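Local coordinates for dihydroorotase (Saccharomyces cerevisiae S288C, PDB 6L0A), which catalyses the reversible zinc-dependent interconversion of N-carbamoyl-L-aspartate and (S)-dihydroorotate, the third step of de novo pyrimidine biosynthesis, at residues S257-H262 / C274-Q280; T210-L214 / C229-A233; V15-E19 / I40-Q45; S281-Y286 / Q332-I338. All coordinates share one frame; numbering follows the deposited sequence.

In the fold
Contacts 1 to 4 illustrate how a metallohydrolase barrel divides its labour: polar, ligand-facing chemistry near the centre and apolar packing farther out. Contacts 1 and 3 are buried, meet the same zinc ion and the same malate, and touch each other through S259 and H16. Contact 2, also buried, lies beside contact 1 and packs against its S257 and G276; it brings histidines, a cysteine and a cis-proline loop together close to the metal site. Contact 4 is only partly buried, its centre about 18 Å from that of the chain, and has no hydrogen bond between its segments. Its segment 281-286 follows directly on 274-280 and leads into helix 283-293, which joins the pocket wall along the chain to the packing on strands 332-333 and 354-362.

Contact 1: S257-H262 / C274-Q280; sequences SDSAPH and CAGVYSQ. With ZN (zinc ion), chain K; LMR ((2S)-2-hydroxybutanedioic acid), chain M.
A260 and V277 bring these two loop segments together: A260 N donates to V277 O at 2.8 Å. End to end the segments run 130° apart, and the CA atoms of S259 and Y278 come within 4.7 Å. S259 turns its hydroxyl away from its own backbone N (chi1 176°) into the bend opposite, where S259 OG accepts from S279 N at 3.1 Å and, weakly, from Q280 N. Its own N donates to S257 OG, an ST turn whose hydroxyl is also bonded to D12. At the other end, H262 NE2 donates to A275 O, 2.8 Å away and 27° out of the ring plane. A weak bond of 3.3 Å runs from H262 NE2 to LMR O4A, a carboxylate oxygen of the malate. C274 CB covers one face of this ring, 3.6 Å from its centroid, a CH-pi contact. An alanine in place of H262 would probably leave A275 O without this donor and C274 without a face to cover, and remove one weak donor from the malate carboxylate. D258 OD1 binds the zinc together with H14 and H16. The chemistry thus implies a pocket wall whose backbone is fixed by polar bonds while D258 and H262 face metal and ligand.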
loop_
_atom_site.group_PDB
_atom_site.type_symbol
_atom_site.label_atom_id
_atom_site.label_comp_id
_atom_site.label_asym_id
_atom_site.label_seq_id
_atom_site.Cartn_x
_atom_site.Cartn_y
_atom_site.Cartn_z
ATOM N N SER C 257 -18.472 -5.607 -9.803
ATOM C CA SER C 257 -17.054 -5.550 -10.153
ATOM C C SER C 257 -16.355 -4.361 -9.516
ATOM O O SER C 257 -15.156 -4.431 -9.213
ATOM C CB SER C 257 -16.887 -5.481 -11.671
ATOM O OG SER C 257 -17.387 -4.262 -12.189
ATOM N N ASP C 258 -17.073 -3.260 -9.332
ATOM C CA ASP C 258 -16.446 -1.961 -9.100
ATOM C C ASP C 258 -15.350 -1.712 -10.128
ATOM O O ASP C 258 -14.284 -1.182 -9.813
ATOM C CB ASP C 258 -15.889 -1.842 -7.676
ATOM C CG ASP C 258 -15.581 -0.404 -7.303
ATOM O OD1 ASP C 258 -16.114 0.488 -7.990
ATOM O OD2 ASP C 258 -14.778 -0.157 -6.369
ATOM N N SER C 259 -15.595 -2.129 -11.372
ATOM C CA SER C 259 -14.649 -1.779 -12.426
ATOM C C SER C 259 -14.577 -0.259 -12.544
ATOM O O SER C 259 -15.603 0.409 -12.713
ATOM C CB SER C 259 -15.055 -2.416 -13.754
ATOM O OG SER C 259 -14.178 -1.991 -14.782
ATOM N N ALA C 260 -13.362 0.283 -12.430
ATOM C CA ALA C 260 -13.133 1.716 -12.270
ATOM C C ALA C 260 -12.072 2.142 -13.272
ATOM O O ALA C 260 -10.871 2.079 -12.979
ATOM C CB ALA C 260 -12.695 2.049 -10.846
ATOM N N PRO C 261 -12.478 2.593 -14.461
ATOM C CA PRO C 261 -11.496 2.936 -15.503
ATOM C C PRO C 261 -10.740 4.218 -15.171
ATOM O O PRO C 261 -11.337 5.248 -14.853
ATOM C CB PRO C 261 -12.357 3.107 -16.764
ATOM C CG PRO C 261 -13.731 2.599 -16.404
ATOM C CD PRO C 261 -13.868 2.728 -14.927
ATOM N N HIS C 262 -9.412 4.149 -15.273
ATOM C CA HIS C 262 -8.569 5.328 -15.201
ATOM C C HIS C 262 -7.557 5.304 -16.337
ATOM O O HIS C 262 -6.996 4.245 -16.647
ATOM C CB HIS C 262 -7.817 5.398 -13.864
ATOM C CG HIS C 262 -8.710 5.624 -12.691
ATOM N ND1 HIS C 262 -9.269 6.849 -12.413
ATOM C CD2 HIS C 262 -9.150 4.779 -11.731
ATOM C CE1 HIS C 262 -10.016 6.754 -11.326
ATOM N NE2 HIS C 262 -9.969 5.505 -10.902
ATOM N N CYS C 274 -4.847 7.623 -8.517
ATOM C CA CYS C 274 -6.289 7.377 -8.506
ATOM C C CYS C 274 -6.591 5.951 -8.066
ATOM O O CYS C 274 -5.927 5.004 -8.491
ATOM C CB CYS C 274 -6.874 7.607 -9.891
ATOM S SG CYS C 274 -6.780 9.309 -10.389
ATOM N N ALA C 275 -7.614 5.795 -7.231
ATOM C CA ALA C 275 -8.034 4.475 -6.772
ATOM C C ALA C 275 -8.958 3.824 -7.792
ATOM O O ALA C 275 -9.905 4.459 -8.274
ATOM C CB ALA C 275 -8.751 4.585 -5.432
ATOM N N GLY C 276 -8.692 2.557 -8.103
ATOM C CA GLY C 276 -9.586 1.799 -8.959
ATOM C C GLY C 276 -8.904 0.784 -9.848
ATOM O O GLY C 276 -7.828 1.039 -10.410
ATOM N N VAL C 277 -9.543 -0.375 -9.989
ATOM C CA VAL C 277 -9.078 -1.456 -10.846
ATOM C C VAL C 277 -10.071 -1.584 -11.991
ATOM O O VAL C 277 -11.285 -1.524 -11.767
ATOM C CB VAL C 277 -8.966 -2.775 -10.058
ATOM C CG1 VAL C 277 -8.724 -3.970 -11.006
ATOM C CG2 VAL C 277 -7.852 -2.673 -8.982
ATOM N N TYR C 278 -9.559 -1.751 -13.216
ATOM C CA TYR C 278 -10.406 -1.893 -14.400
ATOM C C TYR C 278 -10.572 -3.371 -14.737
ATOM O O TYR C 278 -9.643 -4.012 -15.242
ATOM C CB TYR C 278 -9.836 -1.144 -15.602
ATOM C CG TYR C 278 -10.672 -1.424 -16.829
ATOM C CD1 TYR C 278 -11.912 -0.826 -16.986
ATOM C CD2 TYR C 278 -10.253 -2.335 -17.794
ATOM C CE1 TYR C 278 -12.715 -1.097 -18.102
ATOM C CE2 TYR C 278 -11.052 -2.620 -18.917
ATOM C CZ TYR C 278 -12.282 -2.002 -19.052
ATOM O OH TYR C 278 -13.076 -2.277 -20.160
ATOM N N SER C 279 -11.776 -3.898 -14.514
ATOM C CA SER C 279 -12.040 -5.309 -14.734
ATOM C C SER C 279 -13.140 -5.572 -15.759
ATOM O O SER C 279 -13.452 -6.741 -16.010
ATOM C CB SER C 279 -12.406 -5.996 -13.408
ATOM O OG SER C 279 -13.525 -5.365 -12.806
ATOM N N GLN C 280 -13.726 -4.537 -16.366
ATOM C CA GLN C 280 -14.942 -4.748 -17.162
ATOM C C GLN C 280 -14.693 -5.677 -18.344
ATOM O O GLN C 280 -15.517 -6.557 -18.627
ATOM C CB GLN C 280 -15.497 -3.421 -17.659
ATOM C CG GLN C 280 -16.998 -3.460 -17.894
ATOM C CD GLN C 280 -17.761 -3.475 -16.585
ATOM O OE1 GLN C 280 -17.769 -2.483 -15.859
ATOM N NE2 GLN C 280 -18.376 -4.612 -16.255
HETATM ZN ZN ZN K . -17.414 1.859 -7.186
HETATM C C1 LMR M . -14.392 3.320 -5.695
HETATM O O1A LMR M . -15.325 2.493 -5.879
HETATM O O1B LMR M . -14.014 3.487 -4.517
HETATM C C2 LMR M . -13.729 4.119 -6.842
HETATM O O2 LMR M . -12.350 3.877 -7.044
HETATM C C3 LMR M . -14.292 3.699 -8.158
HETATM C C4 LMR M . -13.985 4.932 -8.976
HETATM O O4A LMR M . -12.791 5.277 -9.280
HETATM O O4B LMR M . -14.998 5.570 -9.295
HETATM O O HOH W 1 -13.463 -6.220 -10.186
HETATM O O HOH W 2 -11.888 -0.678 -8.430
HETATM O O HOH W 3 -15.831 -0.335 -16.095
HETATM O O HOH W 4 -8.199 1.705 -13.719
#

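Contact 2: T210-L214 / C229-A233; sequences TAHHL and CKPVA
H213 buries the most surface here, reaching across with its ring edge: H213 NE2 donates to P231 O at 2.9 Å, the oxygen tilted 15° out of the ring plane. The other ring nitrogen is gripped from its own segment, T210 OG1 lying 2.8 Å from H213 ND1, although either could be the donor. Held at both ring nitrogens, the imidazole is fixed in its rotation. T210 OG1 is itself placed by an ST motif, accepting from the backbone H213 N. In this TIM-barrel fold, segment 210-214 follows strand 205-209, while 229-233 follows helix 218-221 and lines the pocket with K230; a cis peptide precedes P231, whose ring packs on the zinc ligand H180. C229 is next in burial. Its SG approaches the H212 ring at the edge, 3.6 Å from H212 NE2, and meets the H213 ring obliquely, 4.4 Å from its centroid. H212, which has T210 OG1 over one face, also reaches K230 O through a water 3.1 Å from H212 NE2. A233 CA lies 3.9 Å from H213 CD2, in the plane of that ring.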
loop_
_atom_site.group_PDB
_atom_site.type_symbol
_atom_site.label_atom_id
_atom_site.label_comp_id
_atom_site.label_asym_id
_atom_site.label_seq_id
_atom_site.Cartn_x
_atom_site.Cartn_y
_atom_site.Cartn_z
ATOM N N THR C 210 -16.030 -7.958 -5.529
ATOM C CA THR C 210 -15.420 -7.626 -6.799
ATOM C C THR C 210 -14.636 -8.815 -7.327
ATOM O O THR C 210 -14.396 -9.796 -6.622
ATOM C CB THR C 210 -14.458 -6.454 -6.660
ATOM O OG1 THR C 210 -13.325 -6.889 -5.893
ATOM C CG2 THR C 210 -15.133 -5.271 -5.971
ATOM N N ALA C 211 -14.215 -8.700 -8.580
ATOM C CA ALA C 211 -13.268 -9.670 -9.118
ATOM C C ALA C 211 -11.903 -9.512 -8.464
ATOM O O ALA C 211 -11.282 -10.499 -8.054
ATOM C CB ALA C 211 -13.158 -9.513 -10.633
ATOM N N HIS C 212 -11.423 -8.275 -8.331
ATOM C CA HIS C 212 -10.016 -8.112 -7.961
ATOM C C HIS C 212 -9.764 -8.424 -6.488
ATOM O O HIS C 212 -8.659 -8.848 -6.133
ATOM C CB HIS C 212 -9.512 -6.715 -8.328
ATOM C CG HIS C 212 -10.402 -5.590 -7.893
ATOM N ND1 HIS C 212 -11.545 -5.234 -8.578
ATOM C CD2 HIS C 212 -10.284 -4.707 -6.874
ATOM C CE1 HIS C 212 -12.104 -4.191 -7.985
ATOM N NE2 HIS C 212 -11.351 -3.845 -6.955
ATOM N N HIS C 213 -10.761 -8.259 -5.621
ATOM C CA HIS C 213 -10.538 -8.627 -4.227
ATOM C C HIS C 213 -10.544 -10.136 -4.006
ATOM O O HIS C 213 -10.191 -10.573 -2.910
ATOM C CB HIS C 213 -11.578 -7.953 -3.333
ATOM C CG HIS C 213 -11.382 -6.468 -3.204
ATOM N ND1 HIS C 213 -12.258 -5.541 -3.733
ATOM C CD2 HIS C 213 -10.396 -5.754 -2.602
ATOM C CE1 HIS C 213 -11.817 -4.320 -3.468
ATOM N NE2 HIS C 213 -10.693 -4.422 -2.776
ATOM N N LEU C 214 -10.961 -10.930 -4.998
ATOM C CA LEU C 214 -10.827 -12.382 -4.922
ATOM C C LEU C 214 -9.423 -12.844 -5.278
ATOM O O LEU C 214 -9.103 -14.023 -5.074
ATOM C CB LEU C 214 -11.842 -13.056 -5.847
ATOM C CG LEU C 214 -13.307 -12.677 -5.595
ATOM C CD1 LEU C 214 -14.241 -13.510 -6.470
ATOM C CD2 LEU C 214 -13.664 -12.829 -4.116
ATOM N N CYS C 229 -6.922 0.253 -5.095
ATOM C CA CYS C 229 -8.292 0.723 -5.182
ATOM C C CYS C 229 -8.799 0.930 -3.759
ATOM O O CYS C 229 -8.099 0.646 -2.794
ATOM C CB CYS C 229 -9.157 -0.313 -5.905
ATOM S SG CYS C 229 -9.107 -1.871 -4.916
ATOM N N LYS C 230 -10.027 1.430 -3.628
ATOM C CA LYS C 230 -10.651 1.524 -2.319
ATOM C C LYS C 230 -11.911 0.662 -2.299
ATOM O O LYS C 230 -12.608 0.577 -3.315
ATOM C CB LYS C 230 -11.008 2.995 -1.967
ATOM C CG LYS C 230 -9.803 3.969 -1.943
ATOM C CD LYS C 230 -8.740 3.562 -0.929
ATOM C CE LYS C 230 -9.215 3.774 0.484
ATOM N NZ LYS C 230 -9.134 5.234 0.926
ATOM N N PRO C 231 -12.181 -0.076 -1.203
ATOM C CA PRO C 231 -11.269 -0.278 -0.075
ATOM C C PRO C 231 -10.062 -1.067 -0.550
ATOM O O PRO C 231 -10.165 -1.817 -1.546
ATOM C CB PRO C 231 -12.098 -1.073 0.947
ATOM C CG PRO C 231 -13.523 -1.129 0.382
ATOM C CD PRO C 231 -13.385 -0.917 -1.097
ATOM N N VAL C 232 -8.912 -0.853 0.091
ATOM C CA VAL C 232 -7.698 -1.520 -0.358
ATOM C C VAL C 232 -7.830 -3.018 -0.113
ATOM O O VAL C 232 -8.533 -3.458 0.805
ATOM C CB VAL C 232 -6.459 -0.952 0.363
ATOM C CG1 VAL C 232 -6.354 0.571 0.155
ATOM C CG2 VAL C 232 -6.477 -1.309 1.853
ATOM N N ALA C 233 -7.147 -3.807 -0.941
ATOM C CA ALA C 233 -7.015 -5.235 -0.672
ATOM C C ALA C 233 -6.178 -5.439 0.585
ATOM O O ALA C 233 -5.177 -4.744 0.802
ATOM C CB ALA C 233 -6.376 -5.947 -1.871
HETATM O O HOH W 5 -12.832 -1.781 -5.250
#

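Contact 3: V15-E19 / I40-Q45; sequences VHVRE and IMPNLQ. With ZN (zinc ion), chain K; LMR ((2S)-2-hydroxybutanedioic acid), chain M.
H16 runs between M41, N43 and the malate. CB lies over one face of the R18 guanidinium. With CG anti to the carbonyl carbon (chi1 -64°), the imidazole stands between two layers: malate O4B covers one face, 3.1 Å from H16 CE1, and M41 lies against the opposite face, its CB 3.4 Å from H16 CE1. At the ring edge N43 OD1 lies in plane, 3.0 Å from H16 ND1, with the amide turned 56° from the imidazole. CD2 and NE2 lie beside the malate methylene C3, and at the tip H16 NE2 binds zinc at 2.2 Å, beside H14 and D258. H14 and H16 form the His-X-His motif of the metal-dependent hydrolases, at the end of a barrel strand. Strands 11-15 and 37-40 are parallel neighbours joined through helix 20-32, a beta-alpha-beta crossover, and M41 N donates to V15 O at 2.8 Å. On the pocket side the R18 guanidinium grips the malate carboxylate in bidentate fashion, R18 NH1 to O4B at 2.7 Å and R18 NH2 to O4A. N43 ND2 adds a nearly straight bond to the same O4B, 2.9 Å long (172°), so two residues, one from each segment, share that oxygen. Farther out V15 CG1 packs on I40 CD1, while the E19 chain crosses L44 at about a right angle.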
loop_
_atom_site.group_PDB
_atom_site.type_symbol
_atom_site.label_atom_id
_atom_site.label_comp_id
_atom_site.label_asym_id
_atom_site.label_seq_id
_atom_site.Cartn_x
_atom_site.Cartn_y
_atom_site.Cartn_z
ATOM N N VAL C 15 -20.802 -0.782 -11.409
ATOM C CA VAL C 15 -20.082 -0.458 -12.644
ATOM C C VAL C 15 -19.815 1.039 -12.709
ATOM O O VAL C 15 -20.716 1.845 -12.453
ATOM C CB VAL C 15 -20.870 -0.910 -13.895
ATOM C CG1 VAL C 15 -20.234 -0.362 -15.165
ATOM C CG2 VAL C 15 -20.932 -2.431 -13.963
ATOM N N HIS C 16 -18.584 1.413 -13.080
ATOM C CA HIS C 16 -18.240 2.784 -13.443
ATOM C C HIS C 16 -17.955 2.853 -14.939
ATOM O O HIS C 16 -17.074 2.139 -15.435
ATOM C CB HIS C 16 -17.006 3.270 -12.664
ATOM C CG HIS C 16 -17.211 3.350 -11.181
ATOM N ND1 HIS C 16 -17.714 4.473 -10.556
ATOM C CD2 HIS C 16 -16.985 2.441 -10.201
ATOM C CE1 HIS C 16 -17.793 4.247 -9.254
ATOM N NE2 HIS C 16 -17.357 3.021 -9.011
ATOM N N VAL C 17 -18.669 3.724 -15.659
ATOM C CA VAL C 17 -18.391 3.948 -17.075
ATOM C C VAL C 17 -18.021 5.389 -17.387
ATOM O O VAL C 17 -17.792 5.713 -18.556
ATOM C CB VAL C 17 -19.559 3.501 -17.985
ATOM C CG1 VAL C 17 -19.734 1.979 -17.947
ATOM C CG2 VAL C 17 -20.838 4.228 -17.606
ATOM N N ARG C 18 -17.950 6.265 -16.386
ATOM C CA ARG C 18 -17.412 7.627 -16.562
ATOM C C ARG C 18 -18.265 8.388 -17.591
ATOM O O ARG C 18 -19.479 8.160 -17.709
ATOM C CB ARG C 18 -15.923 7.570 -16.917
ATOM C CG ARG C 18 -15.084 6.590 -16.103
ATOM C CD ARG C 18 -15.029 6.984 -14.640
ATOM N NE ARG C 18 -13.962 6.246 -13.963
ATOM C CZ ARG C 18 -13.901 6.056 -12.649
ATOM N NH1 ARG C 18 -14.847 6.553 -11.851
ATOM N NH2 ARG C 18 -12.893 5.359 -12.138
ATOM N N GLU C 19 -17.634 9.313 -18.327
ATOM C CA GLU C 19 -18.312 10.146 -19.318
ATOM C C GLU C 19 -17.402 10.315 -20.535
ATOM O O GLU C 19 -16.286 9.787 -20.580
ATOM C CB GLU C 19 -18.704 11.502 -18.719
ATOM C CG GLU C 19 -19.875 11.443 -17.736
ATOM C CD GLU C 19 -20.479 12.811 -17.446
ATOM O OE1 GLU C 19 -19.988 13.508 -16.524
ATOM O OE2 GLU C 19 -21.450 13.189 -18.142
ATOM N N ILE C 40 -25.166 1.225 -12.541
ATOM C CA ILE C 40 -24.241 2.289 -12.932
ATOM C C ILE C 40 -24.037 3.252 -11.770
ATOM O O ILE C 40 -24.991 3.872 -11.284
ATOM C CB ILE C 40 -24.757 3.045 -14.166
ATOM C CG1 ILE C 40 -24.932 2.076 -15.338
ATOM C CG2 ILE C 40 -23.844 4.213 -14.532
ATOM C CD1 ILE C 40 -23.596 1.492 -15.868
ATOM N N MET C 41 -22.788 3.432 -11.363
ATOM C CA MET C 41 -22.518 4.269 -10.202
ATOM C C MET C 41 -22.534 5.753 -10.577
ATOM O O MET C 41 -22.331 6.117 -11.740
ATOM C CB MET C 41 -21.184 3.866 -9.586
ATOM C CG MET C 41 -21.261 2.503 -8.857
ATOM S SD MET C 41 -22.449 2.547 -7.508
ATOM C CE MET C 41 -22.736 0.819 -7.103
ATOM N N PRO C 42 -22.764 6.642 -9.594
ATOM C CA PRO C 42 -23.081 8.039 -9.927
ATOM C C PRO C 42 -22.008 9.076 -9.598
ATOM O O PRO C 42 -22.306 10.276 -9.564
ATOM C CB PRO C 42 -24.326 8.289 -9.073
ATOM C CG PRO C 42 -23.991 7.580 -7.797
ATOM C CD PRO C 42 -23.203 6.320 -8.223
ATOM N N ASN C 43 -20.780 8.656 -9.313
ATOM C CA ASN C 43 -19.762 9.598 -8.842
ATOM C C ASN C 43 -19.078 10.275 -10.036
ATOM O O ASN C 43 -17.866 10.225 -10.236
ATOM C CB ASN C 43 -18.767 8.892 -7.923
ATOM C CG ASN C 43 -18.009 7.785 -8.615
ATOM O OD1 ASN C 43 -18.492 7.197 -9.591
ATOM N ND2 ASN C 43 -16.799 7.488 -8.116
ATOM N N LEU C 44 -19.913 10.934 -10.843
ATOM C CA LEU C 44 -19.436 11.806 -11.901
ATOM C C LEU C 44 -19.034 13.166 -11.324
ATOM O O LEU C 44 -19.167 13.436 -10.120
ATOM C CB LEU C 44 -20.514 11.975 -12.971
ATOM C CG LEU C 44 -21.146 10.700 -13.548
ATOM C CD1 LEU C 44 -22.073 11.018 -14.719
ATOM C CD2 LEU C 44 -20.079 9.742 -13.987
ATOM N N GLN C 45 -18.534 14.029 -12.210
ATOM C CA GLN C 45 -18.268 15.434 -11.916
ATOM C C GLN C 45 -19.172 16.284 -12.800
ATOM O O GLN C 45 -18.959 16.335 -14.021
ATOM C CB GLN C 45 -16.802 15.788 -12.171
ATOM C CG GLN C 45 -15.799 15.127 -11.233
ATOM C CD GLN C 45 -14.404 15.718 -11.390
ATOM O OE1 GLN C 45 -14.231 16.784 -11.991
ATOM N NE2 GLN C 45 -13.404 15.031 -10.854
HETATM ZN ZN ZN K . -17.414 1.859 -7.186
HETATM C C1 LMR M . -14.392 3.320 -5.695
HETATM O O1A LMR M . -15.325 2.493 -5.879
HETATM O O1B LMR M . -14.014 3.487 -4.517
HETATM C C2 LMR M . -13.729 4.119 -6.842
HETATM O O2 LMR M . -12.350 3.877 -7.044
HETATM C C3 LMR M . -14.292 3.699 -8.158
HETATM C C4 LMR M . -13.985 4.932 -8.976
HETATM O O4A LMR M . -12.791 5.277 -9.280
HETATM O O4B LMR M . -14.998 5.570 -9.295
HETATM O O HOH W 6 -20.679 5.599 -14.164
HETATM O O HOH W 7 -16.927 8.479 -12.334
HETATM O O HOH W 8 -17.966 13.044 -14.924
HETATM O O HOH W 9 -19.875 16.762 -16.438
#

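Contact 4: S281-Y286 / Q332-I338; sequences SFAIPY and QVIPQVI
F282 pushes its ring among Q332, I334, P335 and I338. P335 CD meets the ring obliquely, 3.5 Å from F282 CZ, while Q332 OE1 comes to the ring edge, 3.4 Å from F282 CE1, with the amide plane turned 80° from the ring. I334 and F282 pass each other in opposite directions, I334 CG2 lying 4.1 Å from F282 CE2. An alanine at F282 would probably open a gap between the helix start and P335 and I334, and leave Q332 OE1 without the ring edge it lies against. One turn on, Y286 CE1 meets I334 CD1 at 3.6 Å; the CD1 end of that isoleucine thus serves Y286 and its CG2 branch F282. Within its own segment, F282 CB rests over one face of the Y286 ring. The polar ends are served elsewhere: Q332 NE2 by W357 O, Y286 OH by F349 O. F282 is the N-cap residue of helix 283-293, and the first turn packs on edge strand 332-333 and the loop after it, with L355 of the adjacent strand 354-362 adding to the apolar surface against F282, P285 and I334.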
loop_
_atom_site.group_PDB
_atom_site.type_symbol
_atom_site.label_atom_id
_atom_site.label_comp_id
_atom_site.label_asym_id
_atom_site.label_seq_id
_atom_site.Cartn_x
_atom_site.Cartn_y
_atom_site.Cartn_z
ATOM N N SER C 281 -13.567 -5.499 -19.044
ATOM C CA SER C 281 -13.329 -6.208 -20.306
ATOM C C SER C 281 -13.296 -7.725 -20.155
ATOM O O SER C 281 -13.500 -8.442 -21.146
ATOM C CB SER C 281 -12.016 -5.735 -20.942
ATOM O OG SER C 281 -12.141 -4.444 -21.527
ATOM N N PHE C 282 -13.033 -8.246 -18.958
ATOM C CA PHE C 282 -12.977 -9.689 -18.765
ATOM C C PHE C 282 -13.695 -10.090 -17.494
ATOM O O PHE C 282 -13.333 -11.082 -16.859
ATOM C CB PHE C 282 -11.523 -10.183 -18.758
ATOM C CG PHE C 282 -10.784 -9.831 -20.012
ATOM C CD1 PHE C 282 -10.847 -10.663 -21.120
ATOM C CD2 PHE C 282 -10.065 -8.654 -20.106
ATOM C CE1 PHE C 282 -10.186 -10.334 -22.289
ATOM C CE2 PHE C 282 -9.408 -8.316 -21.273
ATOM C CZ PHE C 282 -9.470 -9.159 -22.366
ATOM N N ALA C 283 -14.740 -9.334 -17.134
ATOM C CA ALA C 283 -15.373 -9.458 -15.826
ATOM C C ALA C 283 -15.743 -10.902 -15.500
ATOM O O ALA C 283 -15.296 -11.458 -14.495
ATOM C CB ALA C 283 -16.604 -8.546 -15.776
ATOM N N ILE C 284 -16.560 -11.536 -16.336
ATOM C CA ILE C 284 -17.019 -12.876 -15.984
ATOM C C ILE C 284 -15.877 -13.890 -16.066
ATOM O O ILE C 284 -15.756 -14.730 -15.161
ATOM C CB ILE C 284 -18.217 -13.298 -16.852
ATOM C CG1 ILE C 284 -19.376 -12.319 -16.638
ATOM C CG2 ILE C 284 -18.658 -14.703 -16.467
ATOM C CD1 ILE C 284 -19.926 -12.340 -15.218
ATOM N N PRO C 285 -15.028 -13.871 -17.104
ATOM C CA PRO C 285 -13.841 -14.756 -17.082
ATOM C C PRO C 285 -12.982 -14.650 -15.822
ATOM O O PRO C 285 -12.479 -15.685 -15.363
ATOM C CB PRO C 285 -13.069 -14.324 -18.334
ATOM C CG PRO C 285 -14.126 -13.835 -19.271
ATOM C CD PRO C 285 -15.153 -13.163 -18.396
ATOM N N TYR C 286 -12.799 -13.451 -15.241
ATOM C CA TYR C 286 -12.063 -13.350 -13.977
ATOM C C TYR C 286 -12.737 -14.175 -12.891
ATOM O O TYR C 286 -12.083 -14.925 -12.155
ATOM C CB TYR C 286 -11.970 -11.892 -13.494
ATOM C CG TYR C 286 -11.140 -10.930 -14.307
ATOM C CD1 TYR C 286 -9.807 -11.200 -14.610
ATOM C CD2 TYR C 286 -11.679 -9.727 -14.735
ATOM C CE1 TYR C 286 -9.055 -10.305 -15.341
ATOM C CE2 TYR C 286 -10.938 -8.819 -15.462
ATOM C CZ TYR C 286 -9.620 -9.118 -15.765
ATOM O OH TYR C 286 -8.897 -8.218 -16.488
ATOM N N GLN C 332 -7.367 -17.864 -22.774
ATOM C CA GLN C 332 -7.057 -16.599 -23.426
ATOM C C GLN C 332 -6.079 -15.808 -22.569
ATOM O O GLN C 332 -5.889 -16.092 -21.383
ATOM C CB GLN C 332 -8.316 -15.765 -23.682
ATOM C CG GLN C 332 -9.062 -15.393 -22.407
ATOM C CD GLN C 332 -10.264 -14.508 -22.672
ATOM O OE1 GLN C 332 -10.184 -13.539 -23.430
ATOM N NE2 GLN C 332 -11.394 -14.847 -22.051
ATOM N N VAL C 333 -5.470 -14.799 -23.186
ATOM C CA VAL C 333 -4.411 -14.013 -22.567
ATOM C C VAL C 333 -4.893 -12.575 -22.474
ATOM O O VAL C 333 -5.229 -11.959 -23.494
ATOM C CB VAL C 333 -3.093 -14.102 -23.354
ATOM C CG1 VAL C 333 -2.130 -12.999 -22.922
ATOM C CG2 VAL C 333 -2.455 -15.478 -23.167
ATOM N N ILE C 334 -4.939 -12.049 -21.254
ATOM C CA ILE C 334 -5.346 -10.653 -21.054
ATOM C C ILE C 334 -4.312 -9.738 -21.697
ATOM O O ILE C 334 -3.104 -9.918 -21.465
ATOM C CB ILE C 334 -5.489 -10.351 -19.558
ATOM C CG1 ILE C 334 -6.525 -11.281 -18.923
ATOM C CG2 ILE C 334 -5.860 -8.893 -19.338
ATOM C CD1 ILE C 334 -6.374 -11.425 -17.422
ATOM N N PRO C 335 -4.721 -8.754 -22.491
ATOM C CA PRO C 335 -3.752 -7.844 -23.110
ATOM C C PRO C 335 -3.037 -6.992 -22.073
ATOM O O PRO C 335 -3.431 -6.910 -20.906
ATOM C CB PRO C 335 -4.612 -6.973 -24.033
ATOM C CG PRO C 335 -5.999 -7.088 -23.486
ATOM C CD PRO C 335 -6.099 -8.477 -22.928
ATOM N N GLN C 336 -1.979 -6.313 -22.536
ATOM C CA GLN C 336 -1.222 -5.414 -21.671
ATOM C C GLN C 336 -1.933 -4.087 -21.474
ATOM O O GLN C 336 -1.810 -3.473 -20.406
ATOM C CB GLN C 336 0.174 -5.157 -22.254
ATOM C CG GLN C 336 1.066 -6.388 -22.305
ATOM C CD GLN C 336 1.417 -6.912 -20.928
ATOM O OE1 GLN C 336 1.418 -6.164 -19.948
ATOM N NE2 GLN C 336 1.734 -8.201 -20.848
ATOM N N VAL C 337 -2.665 -3.623 -22.489
ATOM C CA VAL C 337 -3.330 -2.327 -22.472
ATOM C C VAL C 337 -4.705 -2.483 -23.116
ATOM O O VAL C 337 -4.908 -3.337 -23.985
ATOM C CB VAL C 337 -2.485 -1.258 -23.205
ATOM C CG1 VAL C 337 -3.122 0.109 -23.116
ATOM C CG2 VAL C 337 -1.069 -1.207 -22.642
ATOM N N ILE C 338 -5.659 -1.671 -22.660
ATOM C CA ILE C 338 -6.949 -1.493 -23.318
ATOM C C ILE C 338 -7.003 -0.043 -23.780
ATOM O O ILE C 338 -6.879 0.876 -22.961
ATOM C CB ILE C 338 -8.129 -1.817 -22.386
ATOM C CG1 ILE C 338 -7.925 -3.164 -21.687
ATOM C CG2 ILE C 338 -9.447 -1.812 -23.149
ATOM C CD1 ILE C 338 -8.190 -4.361 -22.566
#